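Local structure of 3-oxoacyl-[acyl-carrier-protein] reductase (Sinorhizobium meliloti, 3U9L) at residues F17-H30 / V241-G253. The protein probably catalyses the NADPH-dependent reduction of 3-oxoacyl-[acyl-carrier-protein], as a member of the short-chain dehydrogenase/reductase family. Residues are numbered along the deposited sequence; the frame is centred on the assembly and turned at random.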
# COMPACT_ATOMS: atom_id res chain seq x y z
N PHE A 17 4.14 -5.39 20.42
CA PHE A 17 2.79 -4.93 20.79
C PHE A 17 1.91 -6.11 20.94
O PHE A 17 1.01 -6.11 21.75
CB PHE A 17 2.14 -4.12 19.68
CG PHE A 17 2.83 -2.86 19.36
CD1 PHE A 17 3.19 -1.98 20.35
CD2 PHE A 17 3.13 -2.54 18.04
CE1 PHE A 17 3.86 -0.79 20.02
CE2 PHE A 17 3.76 -1.38 17.72
CZ PHE A 17 4.12 -0.50 18.70
N GLY A 18 2.14 -7.11 20.11
CA GLY A 18 1.27 -8.27 20.10
C GLY A 18 1.19 -8.91 21.48
O GLY A 18 0.12 -9.19 22.02
N ARG A 19 2.35 -9.18 22.03
CA ARG A 19 2.43 -9.83 23.33
C ARG A 19 1.93 -8.99 24.49
O ARG A 19 1.21 -9.48 25.31
CB ARG A 19 3.86 -10.25 23.57
CG ARG A 19 4.11 -10.80 24.95
CD ARG A 19 5.32 -11.69 24.88
NE ARG A 19 6.07 -11.62 26.10
CZ ARG A 19 7.35 -11.99 26.20
NH1 ARG A 19 8.03 -12.50 25.16
NH2 ARG A 19 7.92 -11.84 27.35
N LEU A 20 2.31 -7.73 24.58
CA LEU A 20 1.83 -6.91 25.67
C LEU A 20 0.32 -6.73 25.53
O LEU A 20 -0.46 -6.63 26.51
CB LEU A 20 2.51 -5.56 25.61
CG LEU A 20 4.02 -5.57 25.88
CD1 LEU A 20 4.62 -4.15 25.98
CD2 LEU A 20 4.32 -6.35 27.16
N THR A 21 -0.13 -6.67 24.29
CA THR A 21 -1.59 -6.53 24.12
C THR A 21 -2.35 -7.76 24.57
O THR A 21 -3.41 -7.63 25.22
CB THR A 21 -1.94 -6.16 22.66
OG1 THR A 21 -1.36 -4.87 22.40
CG2 THR A 21 -3.45 -6.04 22.48
N ALA A 22 -1.86 -8.96 24.23
CA ALA A 22 -2.49 -10.21 24.67
C ALA A 22 -2.52 -10.27 26.21
O ALA A 22 -3.55 -10.54 26.81
CB ALA A 22 -1.76 -11.39 24.10
N GLU A 23 -1.40 -9.91 26.85
CA GLU A 23 -1.36 -9.91 28.31
C GLU A 23 -2.31 -8.88 28.93
O GLU A 23 -3.04 -9.17 29.87
CB GLU A 23 0.09 -9.71 28.81
CG GLU A 23 1.01 -10.78 28.26
CD GLU A 23 2.50 -10.62 28.67
OE1 GLU A 23 2.92 -9.49 29.05
OE2 GLU A 23 3.24 -11.65 28.60
N ALA A 24 -2.32 -7.66 28.41
CA ALA A 24 -3.25 -6.66 28.96
C ALA A 24 -4.72 -7.02 28.78
O ALA A 24 -5.55 -6.80 29.68
CB ALA A 24 -2.95 -5.25 28.37
N LEU A 25 -5.06 -7.59 27.63
CA LEU A 25 -6.44 -7.99 27.38
C LEU A 25 -6.82 -9.13 28.33
O LEU A 25 -7.94 -9.20 28.81
CB LEU A 25 -6.68 -8.40 25.95
CG LEU A 25 -6.74 -7.19 24.99
CD1 LEU A 25 -6.60 -7.69 23.53
CD2 LEU A 25 -8.06 -6.40 25.20
N ALA A 26 -5.88 -10.04 28.56
CA ALA A 26 -6.16 -11.16 29.46
C ALA A 26 -6.28 -10.59 30.91
O ALA A 26 -7.11 -11.03 31.70
CB ALA A 26 -5.06 -12.17 29.35
N GLY A 27 -5.47 -9.58 31.22
CA GLY A 27 -5.57 -8.92 32.50
C GLY A 27 -6.95 -8.30 32.71
O GLY A 27 -7.43 -8.18 33.84
N ALA A 28 -7.58 -7.88 31.62
CA ALA A 28 -8.88 -7.24 31.68
C ALA A 28 -9.95 -8.28 31.75
O ALA A 28 -11.12 -7.96 31.74
CB ALA A 28 -9.10 -6.34 30.50
N GLY A 29 -9.58 -9.54 31.82
CA GLY A 29 -10.58 -10.56 32.07
C GLY A 29 -11.05 -11.27 30.82
O GLY A 29 -11.95 -12.09 30.89
N HIS A 30 -10.43 -10.99 29.67
CA HIS A 30 -10.89 -11.64 28.43
C HIS A 30 -10.25 -12.98 28.22
O HIS A 30 -9.15 -13.26 28.78
CB HIS A 30 -10.59 -10.71 27.22
CG HIS A 30 -11.31 -9.40 27.32
ND1 HIS A 30 -12.69 -9.32 27.38
CD2 HIS A 30 -10.86 -8.14 27.42
CE1 HIS A 30 -13.05 -8.06 27.50
NE2 HIS A 30 -11.96 -7.31 27.53
N VAL A 241 6.02 1.33 24.85
CA VAL A 241 5.24 0.49 23.98
C VAL A 241 3.92 -0.04 24.62
O VAL A 241 2.97 -0.40 23.93
CB VAL A 241 6.16 -0.63 23.48
CG1 VAL A 241 6.60 -1.50 24.63
CG2 VAL A 241 5.49 -1.43 22.42
N SER A 242 3.87 -0.08 25.95
CA SER A 242 2.68 -0.47 26.67
C SER A 242 1.52 0.52 26.44
O SER A 242 0.37 0.22 26.72
CB SER A 242 2.99 -0.60 28.17
OG SER A 242 3.66 0.59 28.61
N LEU A 243 1.82 1.72 25.96
CA LEU A 243 0.75 2.68 25.66
C LEU A 243 -0.19 2.09 24.61
O LEU A 243 -1.34 2.39 24.60
CB LEU A 243 1.35 3.94 25.06
CG LEU A 243 2.18 4.75 26.06
CD1 LEU A 243 2.99 5.85 25.35
CD2 LEU A 243 1.17 5.30 27.06
N VAL A 244 0.36 1.30 23.70
CA VAL A 244 -0.42 0.71 22.63
C VAL A 244 -1.35 -0.34 23.23
O VAL A 244 -2.54 -0.34 22.93
CB VAL A 244 0.48 0.08 21.56
CG1 VAL A 244 -0.36 -0.69 20.53
CG2 VAL A 244 1.33 1.16 20.89
N ALA A 245 -0.81 -1.22 24.08
CA ALA A 245 -1.62 -2.25 24.71
C ALA A 245 -2.76 -1.59 25.49
O ALA A 245 -3.91 -2.06 25.48
CB ALA A 245 -0.76 -3.16 25.62
N ASP A 246 -2.49 -0.47 26.14
CA ASP A 246 -3.54 0.10 26.98
C ASP A 246 -4.59 0.76 26.10
O ASP A 246 -5.76 0.69 26.42
CB ASP A 246 -2.98 1.10 27.99
CG ASP A 246 -2.03 0.42 29.02
OD1 ASP A 246 -2.37 -0.69 29.58
OD2 ASP A 246 -0.93 1.01 29.21
N ALA A 247 -4.18 1.34 24.97
CA ALA A 247 -5.19 1.87 24.01
C ALA A 247 -6.08 0.78 23.52
O ALA A 247 -7.27 0.98 23.35
CB ALA A 247 -4.52 2.59 22.83
N ILE A 248 -5.53 -0.41 23.29
CA ILE A 248 -6.35 -1.52 22.79
C ILE A 248 -7.36 -2.08 23.80
O ILE A 248 -8.50 -2.40 23.46
CB ILE A 248 -5.49 -2.65 22.19
CG1 ILE A 248 -4.85 -2.12 20.93
CG2 ILE A 248 -6.37 -3.90 21.88
CD1 ILE A 248 -3.76 -3.00 20.38
N VAL A 249 -6.92 -2.22 25.05
CA VAL A 249 -7.81 -2.62 26.13
C VAL A 249 -8.96 -1.63 26.22
O VAL A 249 -10.10 -2.05 26.32
CB VAL A 249 -7.05 -2.66 27.48
CG1 VAL A 249 -8.03 -2.79 28.65
CG2 VAL A 249 -5.95 -3.77 27.46
N ARG A 250 -8.66 -0.32 26.14
CA ARG A 250 -9.73 0.71 26.12
C ARG A 250 -10.67 0.61 24.93
O ARG A 250 -11.87 0.78 25.09
CB ARG A 250 -9.17 2.14 26.16
CG ARG A 250 -8.81 2.58 27.56
CD ARG A 250 -8.36 4.10 27.63
NE ARG A 250 -7.25 4.36 26.70
CZ ARG A 250 -5.97 4.48 27.05
NH1 ARG A 250 -5.60 4.38 28.34
NH2 ARG A 250 -5.07 4.67 26.09
N VAL A 251 -10.16 0.36 23.73
CA VAL A 251 -11.08 0.12 22.60
C VAL A 251 -12.02 -1.07 22.85
O VAL A 251 -13.24 -0.98 22.67
CB VAL A 251 -10.28 -0.12 21.29
CG1 VAL A 251 -11.19 -0.61 20.17
CG2 VAL A 251 -9.55 1.18 20.89
N VAL A 252 -11.42 -2.19 23.23
CA VAL A 252 -12.21 -3.39 23.49
C VAL A 252 -13.22 -3.14 24.62
O VAL A 252 -14.34 -3.57 24.54
CB VAL A 252 -11.31 -4.61 23.81
CG1 VAL A 252 -12.16 -5.71 24.36
CG2 VAL A 252 -10.59 -5.06 22.55
N GLY A 253 -12.84 -2.36 25.62
CA GLY A 253 -13.77 -2.06 26.70
C GLY A 253 -14.80 -0.98 26.44
O GLY A 253 -15.61 -0.69 27.32
O HOH W 1 -11.26 -4.28 27.64
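Phe17 O is gripped twice, by Thr21 N and, from the opposite face of the carbonyl plane, by Thr21 OG1 at 2.8 Å, a bond tilted 33° from that plane. With its hydroxyl turned back into its own helix, Thr21 meets helix 242-252 at the closest backbone approach, its CA 4.3 Å from Ala245 CA. The hydroxyl also packs on Ala245 CA, while Thr21 CG2, anti to the backbone N, lies 3.7 Å from Ile248 CG2. One turn on, Ala24 CB presses on Val249 CG2 at 3.5 Å, tighter than usual for carbons. Leu25 CD1 touches Ile248 CG2, and its CD2 sits against Val249 CA and Val252 CG2. At the start of 17-30, the Phe17 and Val244 side chains cross at about a right angle, Val244 CG1 standing 4.2 Å from the ring centroid in an off-centre CH-pi contact. Cutting Phe17 back to an alanine takes away this ring and is likely to leave Val244 without the surface it packs on, opening a gap at this end. Beyond a Schellman turn at Gly29, His30 NE2 packs on Val252 CG1 and meets a water at 3.1 Å; that water donates to Val249 O, while Lys6 N bonds His30 ND1. The helix axes come within 8.4 Å at a crossing angle of -43° and flank the parallel sheet of the Rossmann fold, Ala22 resting on strand 31-36 and Ala247 on strand 262-265. The small Ala24 and Ala245 are consistent with the close central spacing, and the joint is essentially apolar, with a water bridge at one end.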